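Local atomic coordinates of exopolygalacturonate lyase (Vibrio vulnificus, PDB entry 5A29), a protein that probably cleaves polygalacturonate by metal-assisted beta-elimination, as other polysaccharide lyases of family 2 do. Residues 114-117 with 118-122; 167-170 with 171-174; 475-478 with 479-483; 521-524 with 525-529. All blocks are in the same frame, centred on the assembly; numbering follows the deposited sequence.

In the fold
All four contacts are local, each within an unbroken run of chain, so none closes a long loop. They follow one another in series, and none nests in or crosses another. Contact 1 comes first, at the C-terminal end of helix 105-120. Contact 2 is the bend between helices 162-168 and 170-184. These two touch, chiefly through Met118 on Ala172 and Thr173. Contact 3 ends helix 467-480, just before helix 484-500. Contact 4 is the first part of helix 521-532, which packs on helix 467-480 through Ala524 and Phe471. Contacts 3 and 4 have centres about 17 Å apart. All belong to the helical body and lie away from the manganese and tartrate sites.

Contact 1. Residues 114-117 with 118-122; sequences TRYF and MDNFI
Asn120 bonds to the backbone of Tyr116 and lies against its ring. Its ND2 donates to Tyr116 O over 2.8 Å in a nearly straight bond (165°). The acceptor uses a lone pair in the carbonyl plane and lies close to the Asn120 amide plane. The same ND2 rests over one face of the Tyr116 ring, off toward the rim, 3.6 Å from Tyr116 CD1. Phe121 is the aromatic neighbour of Tyr116. Tyr116 CE2 sits at the edge of the Phe121 ring, 3.8 Å from Phe121 CE2. Phe121 CB in turn makes a CH-pi contact over the face of Phe117, 3.9 Å from its ring centroid. The Phe117 and Phe121 rings meet obliquely, with planes 34° apart. This is the C-terminal end of helix 105-120, where Phe121 is the first residue to leave the helical conformation. Phe117 O takes two backbone donors there, Phe121 N at 2.8 Å and Asn120 N at 3.1 Å, the latter from above the carbonyl plane. Phe117 has CG anti to its backbone N (chi1 -176°), which swings the ring toward the helix end, where Phe121 CB meets its face. Farther out, Phe84 stacks on Phe117. Thr114 CG2 and Met118 SD lie side by side, 3.9 Å apart, on the flank that meets helices 162-168 and 170-184. The hydroxyl of Thr114 bonds back to Ala110 O.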
loop_
_atom_site.group_PDB
_atom_site.type_symbol
_atom_site.label_atom_id
_atom_site.label_comp_id
_atom_site.label_asym_id
_atom_site.label_seq_id
_atom_site.Cartn_x
_atom_site.Cartn_y
_atom_site.Cartn_z
ATOM N N THR A 114 -14.341 15.658 -3.788
ATOM C CA THR A 114 -13.132 15.607 -4.613
ATOM C C THR A 114 -12.989 16.922 -5.392
ATOM O O THR A 114 -11.889 17.517 -5.446
ATOM C CB THR A 114 -13.161 14.384 -5.515
ATOM O OG1 THR A 114 -13.147 13.207 -4.648
ATOM C CG2 THR A 114 -11.927 14.322 -6.404
ATOM N N ARG A 115 -14.097 17.390 -5.954
ATOM C CA ARG A 115 -14.057 18.598 -6.783
ATOM C C ARG A 115 -13.659 19.787 -5.901
ATOM O O ARG A 115 -12.893 20.670 -6.329
ATOM C CB ARG A 115 -15.417 18.823 -7.439
ATOM C CG ARG A 115 -15.315 19.834 -8.572
ATOM C CD ARG A 115 -16.620 20.344 -9.123
ATOM N NE ARG A 115 -17.566 19.329 -9.557
ATOM C CZ ARG A 115 -17.409 18.527 -10.603
ATOM N NH1 ARG A 115 -16.272 18.514 -11.273
ATOM N NH2 ARG A 115 -18.374 17.686 -10.927
ATOM N N TYR A 116 -14.121 19.825 -4.652
ATOM C CA TYR A 116 -13.770 20.964 -3.780
ATOM C C TYR A 116 -12.258 20.926 -3.383
ATOM O O TYR A 116 -11.602 21.960 -3.259
ATOM C CB TYR A 116 -14.614 20.927 -2.510
ATOM C CG TYR A 116 -14.341 22.038 -1.526
ATOM C CD1 TYR A 116 -14.931 23.313 -1.699
ATOM C CD2 TYR A 116 -13.489 21.846 -0.461
ATOM C CE1 TYR A 116 -14.672 24.342 -0.778
ATOM C CE2 TYR A 116 -13.226 22.853 0.465
ATOM C CZ TYR A 116 -13.812 24.116 0.287
ATOM O OH TYR A 116 -13.529 25.126 1.188
ATOM N N PHE A 117 -11.776 19.728 -3.028
ATOM C CA PHE A 117 -10.366 19.533 -2.754
ATOM C C PHE A 117 -9.515 20.014 -3.953
ATOM O O PHE A 117 -8.574 20.782 -3.763
ATOM C CB PHE A 117 -10.011 18.042 -2.484
ATOM C CG PHE A 117 -8.557 17.875 -2.099
ATOM C CD1 PHE A 117 -8.125 18.213 -0.813
ATOM C CD2 PHE A 117 -7.618 17.636 -3.079
ATOM C CE1 PHE A 117 -6.759 18.170 -0.443
ATOM C CE2 PHE A 117 -6.251 17.604 -2.731
ATOM C CZ PHE A 117 -5.840 17.854 -1.417
ATOM N N MET A 118 -9.853 19.550 -5.151
ATOM C CA MET A 118 -9.055 19.838 -6.330
ATOM C C MET A 118 -9.201 21.306 -6.767
ATOM O O MET A 118 -8.245 21.897 -7.270
ATOM C CB MET A 118 -9.390 18.872 -7.470
ATOM C CG MET A 118 -8.915 17.440 -7.149
ATOM S SD MET A 118 -9.092 16.164 -8.398
ATOM C CE MET A 118 -7.564 16.410 -9.257
ATOM N N ASP A 119 -10.356 21.920 -6.515
ATOM C CA ASP A 119 -10.495 23.381 -6.733
ATOM C C ASP A 119 -9.679 24.218 -5.779
ATOM O O ASP A 119 -9.356 25.361 -6.095
ATOM C CB ASP A 119 -11.977 23.850 -6.713
ATOM C CG ASP A 119 -12.747 23.339 -7.908
ATOM O OD1 ASP A 119 -12.090 22.897 -8.867
ATOM O OD2 ASP A 119 -13.995 23.320 -7.906
ATOM N N ASN A 120 -9.336 23.682 -4.616
ATOM C CA ASN A 120 -8.775 24.525 -3.587
ATOM C C ASN A 120 -7.411 24.223 -3.063
ATOM O O ASN A 120 -6.808 25.088 -2.412
ATOM C CB ASN A 120 -9.761 24.639 -2.431
ATOM C CG ASN A 120 -11.005 25.412 -2.840
ATOM O OD1 ASN A 120 -10.956 26.639 -2.907
ATOM N ND2 ASN A 120 -12.050 24.708 -3.269
ATOM N N PHE A 121 -6.972 22.961 -3.165
ATOM C CA PHE A 121 -5.839 22.507 -2.358
ATOM C C PHE A 121 -4.759 21.811 -3.191
ATOM O O PHE A 121 -4.173 20.816 -2.747
ATOM C CB PHE A 121 -6.307 21.625 -1.182
ATOM C CG PHE A 121 -7.199 22.381 -0.230
ATOM C CD1 PHE A 121 -6.663 23.353 0.608
ATOM C CD2 PHE A 121 -8.565 22.209 -0.292
ATOM C CE1 PHE A 121 -7.477 24.091 1.427
ATOM C CE2 PHE A 121 -9.404 22.950 0.525
ATOM C CZ PHE A 121 -8.855 23.869 1.407
ATOM N N ILE A 122 -4.555 22.336 -4.394
ATOM C CA ILE A 122 -3.448 21.973 -5.244
ATOM C C ILE A 122 -2.439 23.115 -5.343
ATOM O O ILE A 122 -2.815 24.248 -5.680
ATOM C CB ILE A 122 -3.961 21.667 -6.654
ATOM C CG1 ILE A 122 -5.072 20.616 -6.589
ATOM C CG2 ILE A 122 -2.813 21.157 -7.507
ATOM C CD1 ILE A 122 -5.497 20.141 -7.981
#

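Contact 2. Residues 167-170 with 171-174; sequences HVDP and HATE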
loop_
_atom_site.group_PDB
_atom_site.type_symbol
_atom_site.label_atom_id
_atom_site.label_comp_id
_atom_site.label_asym_id
_atom_site.label_seq_id
_atom_site.Cartn_x
_atom_site.Cartn_y
_atom_site.Cartn_z
ATOM N N HIS A 167 -11.907 11.204 -13.609
ATOM C CA HIS A 167 -13.320 11.471 -13.789
ATOM C C HIS A 167 -13.767 12.822 -13.242
ATOM O O HIS A 167 -14.524 13.495 -13.909
ATOM C CB HIS A 167 -14.163 10.308 -13.204
ATOM C CG HIS A 167 -15.630 10.601 -13.105
ATOM N ND1 HIS A 167 -16.504 10.384 -14.153
ATOM C CD2 HIS A 167 -16.394 11.007 -12.057
ATOM C CE1 HIS A 167 -17.740 10.676 -13.765
ATOM N NE2 HIS A 167 -17.700 11.062 -12.498
ATOM N N VAL A 168 -13.319 13.235 -12.062
ATOM C CA VAL A 168 -13.759 14.491 -11.473
ATOM C C VAL A 168 -13.047 15.678 -12.150
ATOM O O VAL A 168 -13.707 16.650 -12.507
ATOM C CB VAL A 168 -13.582 14.520 -9.955
ATOM C CG1 VAL A 168 -13.883 15.899 -9.372
ATOM C CG2 VAL A 168 -14.455 13.457 -9.279
ATOM N N ASP A 169 -11.729 15.575 -12.392
ATOM C CA ASP A 169 -10.987 16.690 -12.966
ATOM C C ASP A 169 -9.771 16.202 -13.766
ATOM O O ASP A 169 -8.682 16.056 -13.187
ATOM C CB ASP A 169 -10.548 17.593 -11.819
ATOM C CG ASP A 169 -9.909 18.887 -12.294
ATOM O OD1 ASP A 169 -9.463 18.961 -13.478
ATOM O OD2 ASP A 169 -9.788 19.792 -11.431
ATOM N N PRO A 170 -9.969 15.861 -15.051
ATOM C CA PRO A 170 -8.909 15.188 -15.818
ATOM C C PRO A 170 -7.646 16.057 -15.972
ATOM O O PRO A 170 -6.543 15.547 -15.946
ATOM C CB PRO A 170 -9.552 14.920 -17.174
ATOM C CG PRO A 170 -10.835 15.744 -17.201
ATOM C CD PRO A 170 -11.246 15.940 -15.791
ATOM N N HIS A 171 -7.808 17.370 -15.993
ATOM C CA HIS A 171 -6.684 18.248 -16.251
ATOM C C HIS A 171 -5.808 18.302 -14.997
ATOM O O HIS A 171 -4.578 18.219 -15.065
ATOM C CB HIS A 171 -7.238 19.661 -16.652
ATOM C CG HIS A 171 -6.193 20.665 -17.002
ATOM N ND1 HIS A 171 -5.693 21.575 -16.087
ATOM C CD2 HIS A 171 -5.568 20.931 -18.177
ATOM C CE1 HIS A 171 -4.795 22.347 -16.679
ATOM N NE2 HIS A 171 -4.689 21.967 -17.942
ATOM N N ALA A 172 -6.441 18.453 -13.838
ATOM C CA ALA A 172 -5.706 18.441 -12.596
ATOM C C ALA A 172 -5.027 17.054 -12.324
ATOM O O ALA A 172 -3.926 17.031 -11.749
ATOM C CB ALA A 172 -6.580 18.895 -11.416
ATOM N N THR A 173 -5.665 15.963 -12.754
ATOM C CA THR A 173 -5.126 14.609 -12.507
ATOM C C THR A 173 -3.944 14.345 -13.420
ATOM O O THR A 173 -2.894 13.835 -12.954
ATOM C CB THR A 173 -6.200 13.541 -12.689
ATOM O OG1 THR A 173 -7.220 13.841 -11.721
ATOM C CG2 THR A 173 -5.593 12.099 -12.399
ATOM N N GLU A 174 -4.069 14.727 -14.702
ATOM C CA GLU A 174 -2.864 14.747 -15.596
ATOM C C GLU A 174 -1.724 15.582 -15.025
ATOM O O GLU A 174 -0.574 15.111 -14.942
ATOM C CB GLU A 174 -3.196 15.278 -16.994
ATOM C CG GLU A 174 -1.998 15.326 -17.945
ATOM C CD GLU A 174 -2.273 16.131 -19.196
ATOM O OE1 GLU A 174 -3.461 16.229 -19.541
ATOM O OE2 GLU A 174 -1.326 16.673 -19.811
HETATM O O HOH W 1 -10.262 19.204 -15.911
#
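Asp169 caps the helix that runs on through Ala172. It is the N-cap of helix 170-184 and also the first residue after helix 162-168 to leave helical geometry, so the chain bends here from one helix into the next. Pro170 follows as the first residue of the new helix.

The capping bond runs from Ala172 N to Asp169 OD1 over 3.1 Å and is nearly straight (170°). The donor meets OD1 from above the carboxylate plane. With CG anti to the backbone N (chi1 -173°) and beside the carbonyl carbon, Asp169 brings its carboxylate to the first turn of the helix that follows.

A water extends the cap. It donates to Asp169 OD1 at 2.6 Å and accepts from His171 N at 3.1 Å. Two of the early amides are thus served by one carboxylate oxygen, one directly and one through water.

Backbone bonds carry the turn onward. Thr173 N donates to Asp169 O at 3.0 Å, and Glu174 N to Pro170 O at 2.9 Å. Thr173 OG1 also lies near Asp169 O, but its proton may go elsewhere.

Ala172 and Thr173 pack on Met118 of helix 105-120, and Ala172 also on Ile122. Ala172 CB lies 3.3 Å from Asp169 OD2.

Contact 3. Residues 475-478 with 479-483; sequences ELYQ and ITQQP. With EDO (1,2-ethanediol), chain F.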
loop_
_atom_site.group_PDB
_atom_site.type_symbol
_atom_site.label_atom_id
_atom_site.label_comp_id
_atom_site.label_asym_id
_atom_site.label_seq_id
_atom_site.Cartn_x
_atom_site.Cartn_y
_atom_site.Cartn_z
ATOM N N GLU A 475 -12.123 -13.784 -4.941
ATOM C CA GLU A 475 -11.252 -14.274 -6.064
ATOM C C GLU A 475 -11.426 -15.766 -6.325
ATOM O O GLU A 475 -11.491 -16.209 -7.478
ATOM C CB GLU A 475 -9.756 -14.026 -5.769
ATOM C CG GLU A 475 -9.436 -12.586 -5.671
ATOM C CD GLU A 475 -9.410 -11.865 -7.024
ATOM O OE1 GLU A 475 -9.259 -12.533 -8.087
ATOM O OE2 GLU A 475 -9.474 -10.616 -6.970
ATOM N N LEU A 476 -11.531 -16.566 -5.284
ATOM C CA LEU A 476 -11.651 -17.961 -5.542
ATOM C C LEU A 476 -13.026 -18.304 -6.134
ATOM O O LEU A 476 -13.150 -19.206 -6.949
ATOM C CB LEU A 476 -11.500 -18.790 -4.243
ATOM C CG LEU A 476 -9.994 -19.009 -3.987
ATOM C CD1 LEU A 476 -9.785 -19.292 -2.523
ATOM C CD2 LEU A 476 -9.517 -20.238 -4.822
ATOM N N TYR A 477 -14.047 -17.607 -5.702
ATOM C CA TYR A 477 -15.333 -17.723 -6.455
ATOM C C TYR A 477 -15.179 -17.351 -7.960
ATOM O O TYR A 477 -15.698 -18.098 -8.816
ATOM C CB TYR A 477 -16.441 -16.870 -5.776
ATOM C CG TYR A 477 -17.743 -17.002 -6.504
ATOM C CD1 TYR A 477 -18.492 -18.177 -6.408
ATOM C CD2 TYR A 477 -18.184 -15.965 -7.340
ATOM C CE1 TYR A 477 -19.669 -18.339 -7.147
ATOM C CE2 TYR A 477 -19.380 -16.105 -8.078
ATOM C CZ TYR A 477 -20.097 -17.292 -7.981
ATOM O OH TYR A 477 -21.264 -17.390 -8.745
ATOM N N GLN A 478 -14.498 -16.251 -8.282
ATOM C CA GLN A 478 -14.386 -15.880 -9.705
ATOM C C GLN A 478 -13.612 -16.961 -10.453
ATOM O O GLN A 478 -13.961 -17.310 -11.606
ATOM C CB GLN A 478 -13.730 -14.543 -9.913
ATOM C CG GLN A 478 -14.597 -13.370 -9.493
ATOM C CD GLN A 478 -13.884 -12.067 -9.787
ATOM O OE1 GLN A 478 -13.604 -11.287 -8.888
ATOM N NE2 GLN A 478 -13.504 -11.868 -11.052
ATOM N N ILE A 479 -12.601 -17.520 -9.770
ATOM C CA ILE A 479 -11.805 -18.619 -10.360
ATOM C C ILE A 479 -12.613 -19.899 -10.620
ATOM O O ILE A 479 -12.529 -20.508 -11.721
ATOM C CB ILE A 479 -10.552 -18.930 -9.499
ATOM C CG1 ILE A 479 -9.632 -17.717 -9.542
ATOM C CG2 ILE A 479 -9.873 -20.224 -9.993
ATOM C CD1 ILE A 479 -8.496 -17.780 -8.487
ATOM N N THR A 480 -13.278 -20.393 -9.586
ATOM C CA THR A 480 -13.763 -21.762 -9.565
ATOM C C THR A 480 -15.274 -21.779 -9.905
ATOM O O THR A 480 -15.819 -22.817 -10.198
ATOM C CB THR A 480 -13.622 -22.374 -8.171
ATOM O OG1 THR A 480 -14.456 -21.657 -7.236
ATOM C CG2 THR A 480 -12.138 -22.413 -7.696
ATOM N N GLN A 481 -15.935 -20.634 -9.788
ATOM C CA GLN A 481 -17.423 -20.583 -9.818
ATOM C C GLN A 481 -18.126 -21.496 -8.765
ATOM O O GLN A 481 -19.301 -21.844 -8.957
ATOM C CB GLN A 481 -17.954 -20.841 -11.261
ATOM C CG GLN A 481 -17.423 -19.830 -12.273
ATOM C CD GLN A 481 -18.000 -18.457 -12.062
ATOM O OE1 GLN A 481 -17.319 -17.521 -11.610
ATOM N NE2 GLN A 481 -19.262 -18.330 -12.327
ATOM N N GLN A 482 -17.446 -21.896 -7.682
ATOM C CA GLN A 482 -18.045 -22.748 -6.692
ATOM C C GLN A 482 -18.796 -21.924 -5.630
ATOM O O GLN A 482 -18.188 -21.127 -4.947
ATOM C CB GLN A 482 -17.009 -23.641 -6.004
ATOM C CG GLN A 482 -16.353 -24.648 -6.979
ATOM C CD GLN A 482 -17.354 -25.682 -7.478
ATOM O OE1 GLN A 482 -17.214 -26.160 -8.580
ATOM N NE2 GLN A 482 -18.384 -26.013 -6.666
ATOM N N PRO A 483 -20.125 -22.065 -5.570
ATOM C CA PRO A 483 -20.901 -21.292 -4.581
ATOM C C PRO A 483 -20.514 -21.538 -3.128
ATOM O O PRO A 483 -20.812 -20.710 -2.275
ATOM C CB PRO A 483 -22.374 -21.745 -4.849
ATOM C CG PRO A 483 -22.224 -23.155 -5.373
ATOM C CD PRO A 483 -20.962 -23.097 -6.247
HETATM C C1 EDO F . -11.669 -9.480 -4.595
HETATM O O1 EDO F . -10.252 -9.425 -4.708
HETATM C C2 EDO F . -12.260 -8.687 -5.760
HETATM O O2 EDO F . -12.015 -9.432 -6.962
#
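Tyr477 reaches past the end of its own helix to touch Gln482. Its CB starts away from the residues that follow. CG then stands anti to the backbone N (chi1 -179°), and this carries the ring along the chain toward the C-terminal end. CD1 comes within 3.3 Å of Gln482 O, which lies at the ring edge, near its plane. CE1 is 3.8 Å from Gln482 O, with Gln481 C scarcely farther and Pro483 N also near the ring edge. The side chain also packs on Tyr485 and Leu486 of helix 484-500.

Helix 467-480 ends beside this ring. Gln481 breaks it with positive phi (55°), while its N still donates to Tyr477 O. Thr480 closes the last turn. Its hydroxyl is in the crowded position between backbone N and carbonyl carbon. From there OG1 donates to Leu476 O at 2.8 Å and accepts from Gln482 N at 3.0 Å, which makes an ST turn. Leu476 O also takes Thr480 N, and the two donors arrive from opposite faces of its plane.

Near the start of the run, the bent chain of Glu475 holds a molecule of 1,2-ethanediol, probably from the crystallisation liquor. Glu475 OE2 receives EDO O1 at 2.7 Å. EDO O2 lies between Glu475 OE2 and Gln478 OE1, and which of them takes its proton is not settled. Arg422 and Arg425 form salt bridges to Glu475, and Arg422 also bonds the diol. Two arginines on one buried carboxylate would probably favour its charged form, and the diol donors, in this crystal, may do so too.

Contact 4. Residues 521-524 with 525-529; sequences EPLA and LLTLD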
loop_
_atom_site.group_PDB
_atom_site.type_symbol
_atom_site.label_atom_id
_atom_site.label_comp_id
_atom_site.label_asym_id
_atom_site.label_seq_id
_atom_site.Cartn_x
_atom_site.Cartn_y
_atom_site.Cartn_z
ATOM N N GLU A 521 -12.706 -2.374 5.518
ATOM C CA GLU A 521 -13.862 -3.286 5.729
ATOM C C GLU A 521 -15.043 -2.893 4.806
ATOM O O GLU A 521 -15.643 -3.798 4.222
ATOM C CB GLU A 521 -14.360 -3.231 7.202
ATOM C CG GLU A 521 -13.444 -3.982 8.165
ATOM C CD GLU A 521 -12.240 -3.127 8.691
ATOM O OE1 GLU A 521 -12.001 -1.993 8.229
ATOM O OE2 GLU A 521 -11.468 -3.660 9.525
ATOM N N PRO A 522 -15.367 -1.588 4.679
ATOM C CA PRO A 522 -16.489 -1.204 3.818
ATOM C C PRO A 522 -16.282 -1.631 2.389
ATOM O O PRO A 522 -17.228 -2.165 1.749
ATOM C CB PRO A 522 -16.461 0.336 3.843
ATOM C CG PRO A 522 -15.813 0.661 5.166
ATOM C CD PRO A 522 -14.792 -0.421 5.372
ATOM N N LEU A 523 -15.135 -1.281 1.811
ATOM C CA LEU A 523 -14.875 -1.840 0.447
ATOM C C LEU A 523 -14.982 -3.348 0.381
ATOM O O LEU A 523 -15.553 -3.895 -0.580
ATOM C CB LEU A 523 -13.540 -1.306 -0.116
ATOM C CG LEU A 523 -13.250 -1.718 -1.599
ATOM C CD1 LEU A 523 -14.278 -1.071 -2.542
ATOM C CD2 LEU A 523 -11.794 -1.251 -1.987
ATOM N N ALA A 524 -14.389 -4.089 1.336
ATOM C CA ALA A 524 -14.473 -5.540 1.240
ATOM C C ALA A 524 -15.963 -5.978 1.326
ATOM O O ALA A 524 -16.402 -6.892 0.581
ATOM C CB ALA A 524 -13.719 -6.201 2.374
ATOM N N LEU A 525 -16.702 -5.402 2.309
ATOM C CA LEU A 525 -18.153 -5.761 2.431
ATOM C C LEU A 525 -18.955 -5.456 1.178
ATOM O O LEU A 525 -19.846 -6.244 0.772
ATOM C CB LEU A 525 -18.795 -5.060 3.691
ATOM C CG LEU A 525 -18.197 -5.644 4.957
ATOM C CD1 LEU A 525 -18.559 -4.673 6.123
ATOM C CD2 LEU A 525 -18.658 -7.048 5.331
ATOM N N LEU A 526 -18.695 -4.295 0.578
ATOM C CA LEU A 526 -19.440 -3.938 -0.634
ATOM C C LEU A 526 -19.008 -4.731 -1.835
ATOM O O LEU A 526 -19.814 -4.980 -2.786
ATOM C CB LEU A 526 -19.305 -2.463 -0.902
ATOM C CG LEU A 526 -19.906 -1.631 0.220
ATOM C CD1 LEU A 526 -19.685 -0.168 -0.143
ATOM C CD2 LEU A 526 -21.427 -1.915 0.399
ATOM N N THR A 527 -17.762 -5.202 -1.820
ATOM C CA THR A 527 -17.297 -6.024 -3.001
ATOM C C THR A 527 -18.047 -7.379 -2.906
ATOM O O THR A 527 -18.450 -8.002 -3.919
ATOM C CB THR A 527 -15.743 -6.191 -2.958
ATOM O OG1 THR A 527 -15.128 -4.871 -3.017
ATOM C CG2 THR A 527 -15.219 -6.986 -4.226
ATOM N N LEU A 528 -18.199 -7.908 -1.678
ATOM C CA LEU A 528 -18.971 -9.115 -1.552
ATOM C C LEU A 528 -20.430 -8.877 -1.992
ATOM O O LEU A 528 -21.022 -9.740 -2.717
ATOM C CB LEU A 528 -18.937 -9.643 -0.131
ATOM C CG LEU A 528 -19.880 -10.796 0.197
ATOM C CD1 LEU A 528 -19.631 -11.997 -0.717
ATOM C CD2 LEU A 528 -19.799 -11.271 1.658
ATOM N N ASP A 529 -20.989 -7.742 -1.568
ATOM C CA ASP A 529 -22.399 -7.473 -1.950
ATOM C C ASP A 529 -22.488 -7.364 -3.480
ATOM O O ASP A 529 -23.468 -7.837 -4.094
ATOM C CB ASP A 529 -22.823 -6.129 -1.418
ATOM C CG ASP A 529 -24.324 -5.990 -1.434
ATOM O OD1 ASP A 529 -25.017 -6.848 -0.801
ATOM O OD2 ASP A 529 -24.767 -5.000 -2.046
#
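The carbonyl plane of Leu523 is met on both faces by Thr527. Thr527 OG1 bonds to Leu523 O at 2.7 Å from above one face, well out of the plane. Thr527 N reaches the same oxygen at 2.9 Å from the opposite face, with a less marked tilt. One threonine therefore holds this carbonyl between its side chain and its own amide. The hydroxyl gets there because OG1 stands anti to the carbonyl carbon of Thr527 (chi1 -60°), pointing back up the helix. The Leu523 side chain runs across that of Thr527, with its CD1 3.9 Å from Thr527 OG1.

Helix 521-532 belongs to a helical body consistent with the alpha/alpha barrel of polysaccharide lyase family 2. It begins at Glu521, and Pro522 sits in its first turn, where a missing N-H costs no helical bond. Leu525 N closes that turn on Glu521 O at 2.7 Å, nearly straight at 171°. Leu526 N follows on Pro522 O. The next carbonyl but one, Ala524 O, takes Leu528 N at 3.1 Å and has only a weak bond from Thr527 N.

Two leucines bend over the carbonyls four residues back. Leu525 CG lies 3.2 Å from Glu521 O, and Leu526 CG 3.1 Å from Pro522 O. Leu525 packs on helices 27-46, 467-480 and 484-500, and Leu526 on helix 88-101. The Glu521 carboxylate forms a salt bridge with Arg500.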